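Local coordinates for protein transcription regulator (Lactobacillus plantarum WCFS1, PDB 3CLK) that probably regulates transcription by binding DNA as a dimer, its periplasmic-binding-protein-like region being of the kind that senses small effector molecules in relatives, at residues V66-L76 and V89-F98. Sequence-based numbering, arbitrary orientation.
Sequences VMGILLLSIAL and VPYCFLSMGF
I69 and L71 use both their N-H and C=O groups to pair with 90-94. I69 N donates to P90 O and I69 O accepts from C92 N (3.1 Å); L71 N then reaches C92 O, and L71 O takes L94 N at 2.7 Å, a nearly straight bond (174°). S73 N closes the ladder on L94 O. The N-H groups of G68, L70 and L72 face the other way, and backbone bonds with A12 and V14 tie these residues to strand 11-15. Strands 68-72 and 91-94 thus lie side by side in the parallel sheet of one lobe of a periplasmic-binding-protein-like fold, joined by helix 78-86 in a beta-alpha-beta crossover. On the face toward that helix, L71 CB sits over the F93 ring, 4.2 Å from its centroid, while L76 CD1 meets the rim at CZ (3.7 Å) and I74 O lies in the ring plane, 3.2 Å from CE2. With CG anti to its carbonyl carbon (chi1 -74°), F93 turns this edge to 74-76; F98 CZ approaches the opposite face, and R102 adds a cation-pi contact. Cutting F93 back to an alanine would take away the ring and is likely to leave L71 CB without the face it packs on and L76 CD1 without the edge it meets, opening a gap beside I74 and L76. Beyond the strand ends, a water donates to S95 O (2.8 Å) and also hydrogen-bonds S73 OG, bridging the two turns.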
loop_
_atom_site.group_PDB
_atom_site.type_symbol
_atom_site.label_atom_id
_atom_site.label_comp_id
_atom_site.label_asym_id
_atom_site.label_seq_id
_atom_site.Cartn_x
_atom_site.Cartn_y
_atom_site.Cartn_z
ATOM N N VAL B 66 -7.816 23.897 11.577
ATOM C CA VAL B 66 -6.768 22.900 11.779
ATOM C C VAL B 66 -5.570 23.629 12.371
ATOM O O VAL B 66 -5.320 24.786 12.039
ATOM C CB VAL B 66 -6.344 22.219 10.457
ATOM C CG1 VAL B 66 -7.508 21.438 9.880
ATOM C CG2 VAL B 66 -5.842 23.258 9.467
HETATM N N MSE B 67 -4.830 22.958 13.246
HETATM C CA MSE B 67 -3.680 23.576 13.893
HETATM C C MSE B 67 -2.395 23.466 13.082
HETATM O O MSE B 67 -1.431 24.194 13.328
HETATM C CB MSE B 67 -3.475 22.959 15.277
HETATM C CG MSE B 67 -3.028 21.509 15.261
HETATM SE SE MSE B 67 -3.075 20.734 17.027
HETATM C CE MSE B 67 -1.835 21.937 17.891
ATOM N N GLY B 68 -2.383 22.559 12.111
ATOM C CA GLY B 68 -1.198 22.390 11.294
ATOM C C GLY B 68 -1.440 21.489 10.103
ATOM O O GLY B 68 -2.345 20.650 10.121
ATOM N N ILE B 69 -0.630 21.663 9.067
ATOM C CA ILE B 69 -0.755 20.861 7.856
ATOM C C ILE B 69 0.563 20.199 7.478
ATOM O O ILE B 69 1.601 20.855 7.416
ATOM C CB ILE B 69 -1.222 21.720 6.660
ATOM C CG1 ILE B 69 -2.572 22.369 6.984
ATOM C CG2 ILE B 69 -1.353 20.853 5.409
ATOM C CD1 ILE B 69 -3.099 23.254 5.878
ATOM N N LEU B 70 0.512 18.892 7.241
ATOM C CA LEU B 70 1.688 18.133 6.838
ATOM C C LEU B 70 1.440 17.652 5.408
ATOM O O LEU B 70 0.405 17.041 5.126
ATOM C CB LEU B 70 1.886 16.936 7.770
ATOM C CG LEU B 70 2.111 17.282 9.247
ATOM C CD1 LEU B 70 2.168 16.001 10.079
ATOM C CD2 LEU B 70 3.405 18.067 9.385
ATOM N N LEU B 71 2.372 17.936 4.506
ATOM C CA LEU B 71 2.198 17.522 3.118
ATOM C C LEU B 71 3.154 16.388 2.773
ATOM O O LEU B 71 4.364 16.587 2.670
ATOM C CB LEU B 71 2.398 18.713 2.169
ATOM C CG LEU B 71 1.421 19.875 2.410
ATOM C CD1 LEU B 71 2.009 20.824 3.449
ATOM C CD2 LEU B 71 1.154 20.610 1.116
ATOM N N LEU B 72 2.586 15.199 2.607
ATOM C CA LEU B 72 3.345 14.001 2.293
ATOM C C LEU B 72 3.736 13.908 0.832
ATOM O O LEU B 72 2.964 13.433 -0.005
ATOM C CB LEU B 72 2.548 12.752 2.682
ATOM C CG LEU B 72 2.062 12.647 4.132
ATOM C CD1 LEU B 72 1.721 11.192 4.451
ATOM C CD2 LEU B 72 3.139 13.140 5.074
ATOM N N SER B 73 4.939 14.373 0.535
ATOM C CA SER B 73 5.470 14.334 -0.816
ATOM C C SER B 73 4.487 14.858 -1.859
ATOM O O SER B 73 4.140 14.150 -2.807
ATOM C CB SER B 73 5.875 12.901 -1.164
ATOM O OG SER B 73 6.691 12.877 -2.318
ATOM N N ILE B 74 4.032 16.093 -1.674
ATOM C CA ILE B 74 3.105 16.716 -2.619
ATOM C C ILE B 74 3.812 17.886 -3.297
ATOM O O ILE B 74 4.368 18.760 -2.627
ATOM C CB ILE B 74 1.820 17.244 -1.918
ATOM C CG1 ILE B 74 0.713 16.188 -1.965
ATOM C CG2 ILE B 74 1.326 18.520 -2.603
ATOM C CD1 ILE B 74 0.953 15.001 -1.084
ATOM N N ALA B 75 3.789 17.897 -4.625
ATOM C CA ALA B 75 4.415 18.968 -5.390
ATOM C C ALA B 75 3.364 20.022 -5.730
ATOM O O ALA B 75 2.685 19.935 -6.754
ATOM C CB ALA B 75 5.031 18.407 -6.670
ATOM N N LEU B 76 3.229 21.019 -4.863
ATOM C CA LEU B 76 2.252 22.083 -5.077
ATOM C C LEU B 76 2.655 23.023 -6.208
ATOM O O LEU B 76 3.833 23.261 -6.440
ATOM C CB LEU B 76 2.074 22.905 -3.799
ATOM C CG LEU B 76 1.493 22.217 -2.565
ATOM C CD1 LEU B 76 1.513 23.193 -1.394
ATOM C CD2 LEU B 76 0.077 21.750 -2.851
ATOM N N VAL B 89 -1.275 29.080 8.251
ATOM C CA VAL B 89 -1.411 27.816 8.956
ATOM C C VAL B 89 -0.040 27.144 8.977
ATOM O O VAL B 89 0.595 26.991 7.936
ATOM C CB VAL B 89 -2.404 26.870 8.246
ATOM C CG1 VAL B 89 -2.462 25.537 8.976
ATOM C CG2 VAL B 89 -3.794 27.503 8.195
ATOM N N PRO B 90 0.445 26.755 10.167
ATOM C CA PRO B 90 1.750 26.098 10.261
ATOM C C PRO B 90 1.769 24.898 9.313
ATOM O O PRO B 90 0.823 24.112 9.286
ATOM C CB PRO B 90 1.812 25.670 11.727
ATOM C CG PRO B 90 1.011 26.726 12.419
ATOM C CD PRO B 90 -0.173 26.891 11.497
ATOM N N TYR B 91 2.828 24.751 8.530
ATOM C CA TYR B 91 2.893 23.623 7.610
ATOM C C TYR B 91 4.321 23.130 7.429
ATOM O O TYR B 91 5.280 23.858 7.688
ATOM C CB TYR B 91 2.296 24.017 6.250
ATOM C CG TYR B 91 3.188 24.926 5.439
ATOM C CD1 TYR B 91 4.146 24.398 4.574
ATOM C CD2 TYR B 91 3.119 26.313 5.577
ATOM C CE1 TYR B 91 5.019 25.223 3.869
ATOM C CE2 TYR B 91 3.993 27.154 4.877
ATOM C CZ TYR B 91 4.938 26.596 4.026
ATOM O OH TYR B 91 5.809 27.406 3.330
ATOM N N CYS B 92 4.446 21.883 6.978
ATOM C CA CYS B 92 5.743 21.267 6.744
ATOM C C CYS B 92 5.566 20.132 5.740
ATOM O O CYS B 92 4.595 19.376 5.813
ATOM C CB CYS B 92 6.315 20.713 8.052
ATOM S SG CYS B 92 8.041 20.139 7.956
ATOM N N PHE B 93 6.495 20.036 4.794
ATOM C CA PHE B 93 6.456 18.977 3.789
ATOM C C PHE B 93 7.220 17.759 4.311
ATOM O O PHE B 93 8.251 17.905 4.973
ATOM C CB PHE B 93 7.098 19.449 2.478
ATOM C CG PHE B 93 6.243 20.406 1.689
ATOM C CD1 PHE B 93 6.126 21.739 2.072
ATOM C CD2 PHE B 93 5.555 19.970 0.559
ATOM C CE1 PHE B 93 5.333 22.628 1.332
ATOM C CE2 PHE B 93 4.762 20.845 -0.186
ATOM C CZ PHE B 93 4.649 22.175 0.200
ATOM N N LEU B 94 6.709 16.568 4.017
ATOM C CA LEU B 94 7.354 15.328 4.441
ATOM C C LEU B 94 7.730 14.462 3.232
ATOM O O LEU B 94 6.984 14.393 2.246
ATOM C CB LEU B 94 6.433 14.516 5.365
ATOM C CG LEU B 94 5.932 15.169 6.658
ATOM C CD1 LEU B 94 5.083 14.180 7.451
ATOM C CD2 LEU B 94 7.118 15.632 7.486
ATOM N N SER B 95 8.893 13.819 3.325
ATOM C CA SER B 95 9.408 12.925 2.289
ATOM C C SER B 95 9.759 13.602 0.965
ATOM O O SER B 95 9.816 12.944 -0.077
ATOM C CB SER B 95 8.400 11.803 2.042
ATOM O OG SER B 95 9.064 10.626 1.628
HETATM N N MSE B 96 10.003 14.909 1.008
HETATM C CA MSE B 96 10.358 15.659 -0.192
HETATM C C MSE B 96 11.188 16.890 0.161
HETATM O O MSE B 96 10.860 17.621 1.092
HETATM C CB MSE B 96 9.085 16.084 -0.940
HETATM C CG MSE B 96 9.327 16.842 -2.237
HETATM SE SE MSE B 96 7.656 17.393 -3.080
HETATM C CE MSE B 96 7.312 15.785 -4.103
ATOM N N GLY B 97 12.265 17.110 -0.583
ATOM C CA GLY B 97 13.118 18.263 -0.345
ATOM C C GLY B 97 12.865 19.337 -1.386
ATOM O O GLY B 97 12.192 19.092 -2.388
ATOM N N PHE B 98 13.413 20.527 -1.158
ATOM C CA PHE B 98 13.228 21.650 -2.071
ATOM C C PHE B 98 14.483 22.501 -2.167
ATOM O O PHE B 98 15.325 22.489 -1.265
ATOM C CB PHE B 98 12.076 22.527 -1.583
ATOM C CG PHE B 98 10.758 21.821 -1.541
ATOM C CD1 PHE B 98 10.000 21.671 -2.696
ATOM C CD2 PHE B 98 10.274 21.302 -0.347
ATOM C CE1 PHE B 98 8.770 21.016 -2.661
ATOM C CE2 PHE B 98 9.050 20.647 -0.302
ATOM C CZ PHE B 98 8.293 20.504 -1.460
HETATM O O HOH W 1 9.837 13.251 -2.872
#